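Hypothetical protein (Rhodococcus sp., PDB 2OV9) probably hydrolyses medium- and long-chain fatty acyl-CoA thioesters to free fatty acid and coenzyme A, as a hot-dog-fold thioesterase. Local coordinates at residues M179-G183 with R184-T188; G127-G131 with G132-L136. All blocks are in the same frame, centred on the assembly; numbering follows the deposited sequence.

Contact 1: M179-G183 with R184-T188; sequences MSVDG and RKITT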
loop_
_atom_site.group_PDB
_atom_site.type_symbol
_atom_site.label_atom_id
_atom_site.label_comp_id
_atom_site.label_asym_id
_atom_site.label_seq_id
_atom_site.Cartn_x
_atom_site.Cartn_y
_atom_site.Cartn_z
HETATM N N MSE B 179 -11.979 -0.972 -20.965
HETATM C CA MSE B 179 -12.442 -2.013 -21.864
HETATM C C MSE B 179 -13.788 -1.684 -22.485
HETATM O O MSE B 179 -13.983 -1.911 -23.676
HETATM C CB MSE B 179 -12.481 -3.360 -21.149
HETATM C CG MSE B 179 -11.147 -3.752 -20.561
HETATM SE SE MSE B 179 -9.787 -4.028 -21.943
HETATM C CE MSE B 179 -10.530 -5.673 -22.717
ATOM N N SER B 180 -14.713 -1.165 -21.681
ATOM C CA SER B 180 -16.038 -0.805 -22.174
ATOM C C SER B 180 -16.692 0.284 -21.325
ATOM O O SER B 180 -16.324 0.481 -20.159
ATOM C CB SER B 180 -16.942 -2.034 -22.197
ATOM O OG SER B 180 -17.150 -2.504 -20.876
ATOM N N VAL B 181 -17.645 0.990 -21.933
ATOM C CA VAL B 181 -18.501 1.940 -21.245
ATOM C C VAL B 181 -19.971 1.630 -21.584
ATOM O O VAL B 181 -20.332 1.452 -22.754
ATOM C CB VAL B 181 -18.207 3.410 -21.652
ATOM C CG1 VAL B 181 -19.019 4.385 -20.781
ATOM C CG2 VAL B 181 -16.735 3.727 -21.562
ATOM N N ASP B 182 -20.814 1.566 -20.561
ATOM C CA ASP B 182 -22.258 1.468 -20.762
ATOM C C ASP B 182 -22.903 2.499 -19.844
ATOM O O ASP B 182 -23.188 2.213 -18.677
ATOM C CB ASP B 182 -22.753 0.049 -20.437
ATOM C CG ASP B 182 -24.168 -0.234 -20.960
ATOM O OD1 ASP B 182 -24.920 0.719 -21.281
ATOM O OD2 ASP B 182 -24.532 -1.432 -21.046
ATOM N N GLY B 183 -23.117 3.705 -20.368
ATOM C CA GLY B 183 -23.666 4.800 -19.571
ATOM C C GLY B 183 -22.664 5.332 -18.564
ATOM O O GLY B 183 -21.581 5.772 -18.944
ATOM N N ARG B 184 -23.022 5.298 -17.280
ATOM C CA ARG B 184 -22.119 5.738 -16.206
ATOM C C ARG B 184 -21.101 4.634 -15.881
ATOM O O ARG B 184 -20.090 4.876 -15.215
ATOM C CB ARG B 184 -22.905 6.141 -14.944
ATOM C CG ARG B 184 -23.936 7.259 -15.147
ATOM C CD ARG B 184 -24.732 7.550 -13.868
ATOM N NE ARG B 184 -26.115 7.954 -14.168
ATOM C CZ ARG B 184 -26.991 8.433 -13.280
ATOM N NH1 ARG B 184 -26.650 8.593 -12.005
ATOM N NH2 ARG B 184 -28.221 8.761 -13.667
ATOM N N LYS B 185 -21.359 3.433 -16.403
ATOM C CA LYS B 185 -20.621 2.237 -16.032
ATOM C C LYS B 185 -19.380 1.997 -16.898
ATOM O O LYS B 185 -19.470 1.852 -18.123
ATOM C CB LYS B 185 -21.546 1.018 -16.042
ATOM C CG LYS B 185 -22.811 1.238 -15.208
ATOM C CD LYS B 185 -23.421 -0.068 -14.709
ATOM C CE LYS B 185 -23.975 0.105 -13.288
ATOM N NZ LYS B 185 -25.056 -0.867 -12.938
ATOM N N ILE B 186 -18.230 1.936 -16.240
ATOM C CA ILE B 186 -16.964 1.714 -16.918
ATOM C C ILE B 186 -16.379 0.387 -16.477
ATOM O O ILE B 186 -16.374 0.081 -15.288
ATOM C CB ILE B 186 -15.972 2.841 -16.607
ATOM C CG1 ILE B 186 -16.535 4.175 -17.105
ATOM C CG2 ILE B 186 -14.590 2.530 -17.231
ATOM C CD1 ILE B 186 -16.345 5.323 -16.139
ATOM N N THR B 187 -15.904 -0.399 -17.445
ATOM C CA THR B 187 -15.150 -1.617 -17.160
ATOM C C THR B 187 -13.716 -1.452 -17.611
ATOM O O THR B 187 -13.455 -1.077 -18.770
ATOM C CB THR B 187 -15.740 -2.846 -17.872
ATOM O OG1 THR B 187 -17.036 -3.124 -17.336
ATOM C CG2 THR B 187 -14.867 -4.069 -17.643
ATOM N N THR B 188 -12.797 -1.787 -16.704
ATOM C CA THR B 188 -11.380 -1.621 -16.922
ATOM C C THR B 188 -10.637 -2.887 -16.509
ATOM O O THR B 188 -10.997 -3.515 -15.508
ATOM C CB THR B 188 -10.885 -0.425 -16.106
ATOM O OG1 THR B 188 -11.847 0.634 -16.198
ATOM C CG2 THR B 188 -9.522 0.093 -16.612
#

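Contact 2: G127-G131 with G132-L136; sequences GHVHG and GVSAL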
loop_
_atom_site.group_PDB
_atom_site.type_symbol
_atom_site.label_atom_id
_atom_site.label_comp_id
_atom_site.label_asym_id
_atom_site.label_seq_id
_atom_site.Cartn_x
_atom_site.Cartn_y
_atom_site.Cartn_z
ATOM N N GLY B 127 10.250 -13.081 -0.272
ATOM C CA GLY B 127 10.798 -12.822 -1.599
ATOM C C GLY B 127 9.787 -12.365 -2.631
ATOM O O GLY B 127 10.145 -12.184 -3.786
ATOM N N HIS B 128 8.529 -12.177 -2.213
ATOM C CA HIS B 128 7.449 -11.865 -3.131
ATOM C C HIS B 128 6.600 -10.694 -2.650
ATOM O O HIS B 128 6.606 -10.345 -1.457
ATOM C CB HIS B 128 6.587 -13.097 -3.402
ATOM C CG HIS B 128 7.349 -14.201 -4.082
ATOM N ND1 HIS B 128 8.215 -15.031 -3.409
ATOM C CD2 HIS B 128 7.430 -14.554 -5.386
ATOM C CE1 HIS B 128 8.773 -15.873 -4.263
ATOM N NE2 HIS B 128 8.309 -15.607 -5.470
ATOM N N VAL B 129 5.921 -10.082 -3.608
ATOM C CA VAL B 129 5.114 -8.903 -3.377
ATOM C C VAL B 129 3.863 -9.346 -2.654
ATOM O O VAL B 129 3.221 -10.333 -3.050
ATOM C CB VAL B 129 4.704 -8.270 -4.724
ATOM C CG1 VAL B 129 3.717 -7.108 -4.509
ATOM C CG2 VAL B 129 5.964 -7.791 -5.489
ATOM N N HIS B 130 3.504 -8.624 -1.605
ATOM C CA HIS B 130 2.232 -8.856 -0.920
ATOM C C HIS B 130 1.051 -8.817 -1.912
ATOM O O HIS B 130 0.910 -7.866 -2.688
ATOM C CB HIS B 130 2.073 -7.793 0.155
ATOM C CG HIS B 130 1.030 -8.104 1.176
ATOM N ND1 HIS B 130 -0.310 -8.189 0.869
ATOM C CD2 HIS B 130 1.125 -8.318 2.513
ATOM C CE1 HIS B 130 -0.994 -8.462 1.965
ATOM N NE2 HIS B 130 -0.148 -8.536 2.977
ATOM N N GLY B 131 0.190 -9.824 -1.887
ATOM C CA GLY B 131 -0.948 -9.861 -2.789
ATOM C C GLY B 131 -1.778 -8.578 -2.715
ATOM O O GLY B 131 -2.322 -8.119 -3.723
ATOM N N GLY B 132 -1.844 -7.989 -1.527
ATOM C CA GLY B 132 -2.573 -6.707 -1.310
ATOM C C GLY B 132 -1.890 -5.529 -2.000
ATOM O O GLY B 132 -2.551 -4.588 -2.445
ATOM N N VAL B 133 -0.556 -5.558 -2.062
ATOM C CA VAL B 133 0.175 -4.498 -2.747
ATOM C C VAL B 133 -0.111 -4.633 -4.242
ATOM O O VAL B 133 -0.303 -3.630 -4.952
ATOM C CB VAL B 133 1.699 -4.584 -2.479
ATOM C CG1 VAL B 133 2.512 -3.744 -3.509
ATOM C CG2 VAL B 133 2.009 -4.151 -1.041
ATOM N N SER B 134 -0.121 -5.871 -4.739
ATOM C CA SER B 134 -0.463 -6.088 -6.157
ATOM C C SER B 134 -1.838 -5.510 -6.470
ATOM O O SER B 134 -2.050 -4.859 -7.515
ATOM C CB SER B 134 -0.398 -7.572 -6.498
ATOM O OG SER B 134 0.965 -7.935 -6.670
ATOM N N ALA B 135 -2.769 -5.725 -5.551
ATOM C CA ALA B 135 -4.124 -5.195 -5.702
ATOM C C ALA B 135 -4.100 -3.662 -5.689
ATOM O O ALA B 135 -4.801 -3.019 -6.502
ATOM C CB ALA B 135 -5.055 -5.760 -4.581
ATOM N N LEU B 136 -3.293 -3.077 -4.783
ATOM C CA LEU B 136 -3.209 -1.609 -4.679
ATOM C C LEU B 136 -2.673 -1.032 -5.985
ATOM O O LEU B 136 -3.231 -0.064 -6.524
ATOM C CB LEU B 136 -2.318 -1.171 -3.502
ATOM C CG LEU B 136 -1.698 0.238 -3.488
ATOM C CD1 LEU B 136 -2.721 1.393 -3.293
ATOM C CD2 LEU B 136 -0.686 0.331 -2.371
HETATM O O HOH W 1 1.024 -10.437 -5.681
#

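Contact 1: M179-G183 with R184-T188
Thr187 O takes two backbone N-H groups at once, from Met179 N at 2.6 Å and from Ser180 N at 3.2 Å, so two residues of one strand face a single residue of the other: a classic beta bulge. Thr187 N returns an almost straight bond to Ser180 O. Over this pair the hydroxyl of Ser180, held between its backbone N and carbonyl carbon (chi1 65°), leans on Thr187, OG lying 3.3 Å from Thr187 CB. On the opposite face Val181 and Ile186 form a non-hydrogen-bonded pair and meet loosely, CG1 to CG1 at 4.4 Å; beta-branched residues suit such extended backbone. Val181 CA also sends a C-H contact to Lys185 O.

Toward the tip, Asp182 N donates to Lys185 O at 2.8 Å. The reverse bond, Lys185 N to Asp182 O at 3.2 Å, comes from well above the carbonyl plane. Asp182 to Lys185 forms a type II' turn with Gly183 and Arg184 at its centre; Gly183 takes the positive phi (72°) that a residue with a CB adopts less readily.

The exposed tip suits the polar Asp182, Arg184 and Lys185. The hairpin joins strands 171-182 and 185-194; the latter pairs on its other side with strand 199-208, through Ile186 with Phe207 and Thr188 with Gly205, while Thr188 OG1 is hydrogen-bonded to Asn146 OD1 of helix 131-148.

Contact 2: G127-G131 with G132-L136
His130 and Gly132 meet through an N-cap at the start of helix 131-148, with His130 ND1 the acceptor. Gly132 N donates to it at 2.9 Å, lying at the ring edge and within 1° of its plane, as an sp2 nitrogen acceptor prefers. A first torsion of -164° carries the imidazole away from its own N and alongside the first turn, where ND1 can take an N-H that has no preceding helical carbonyl. Gly132 suits this spot, because a CB there would lie tightly against ND1.

The main-chain bonds complete the turn. His130 O accepts from Ser134 N at 3.0 Å and, weakly, from Val133 N at 2.8 Å, while Gly131 O accepts from Ala135 N and is also hydrogen-bonded to the hydroxyl of Tyr162. A water bonded to Ser134 OG at 2.7 Å also donates a weak bond to Val129 O, joining the loop to the helix.

Apolar packing runs alongside. Val129 CG1 rests 3.7 Å from Val133 CG1, the two side chains crossing at about a right angle, and touches Ser134 OG at 3.6 Å. Val133 CG2 lies 3.8 Å from His130 CB.

NE2 of the ring is hydrogen-bonded to His140 ND1 of the second subunit, and Trp80 of that subunit meets the ring edge-to-face. Replacing His130 by a leucine would remove both ring nitrogens and is likely to leave Gly132 N without its capping acceptor and His140 of the second subunit without its partner. The His-Gly-Gly sequence opening the long helix is consistent with a PaaI-type hot-dog thioesterase. With both nitrogens engaged, the ring's rotation is fixed, and one imidazole both caps the helix and links the dimer.

From the N terminus, the chain leaves strand 112-117 and reaches contact 2 first, where the loop at 127-131 turns into helix 131-148, the long helix packed against the hot-dog sheet. Strand 154-162 and then strand 171-182 follow before contact 1 closes the hairpin into strand 185-194. The two contacts are in series, neither nested nor crossed, with centres about 26 Å apart and nearest atoms about 11 Å apart. Contact 2 is buried and ties the helix start to the second subunit; contact 1 lies at the surface and joins neighbouring strands. The same helix relates them, since it starts at contact 2 and runs on to the hairpin of contact 1.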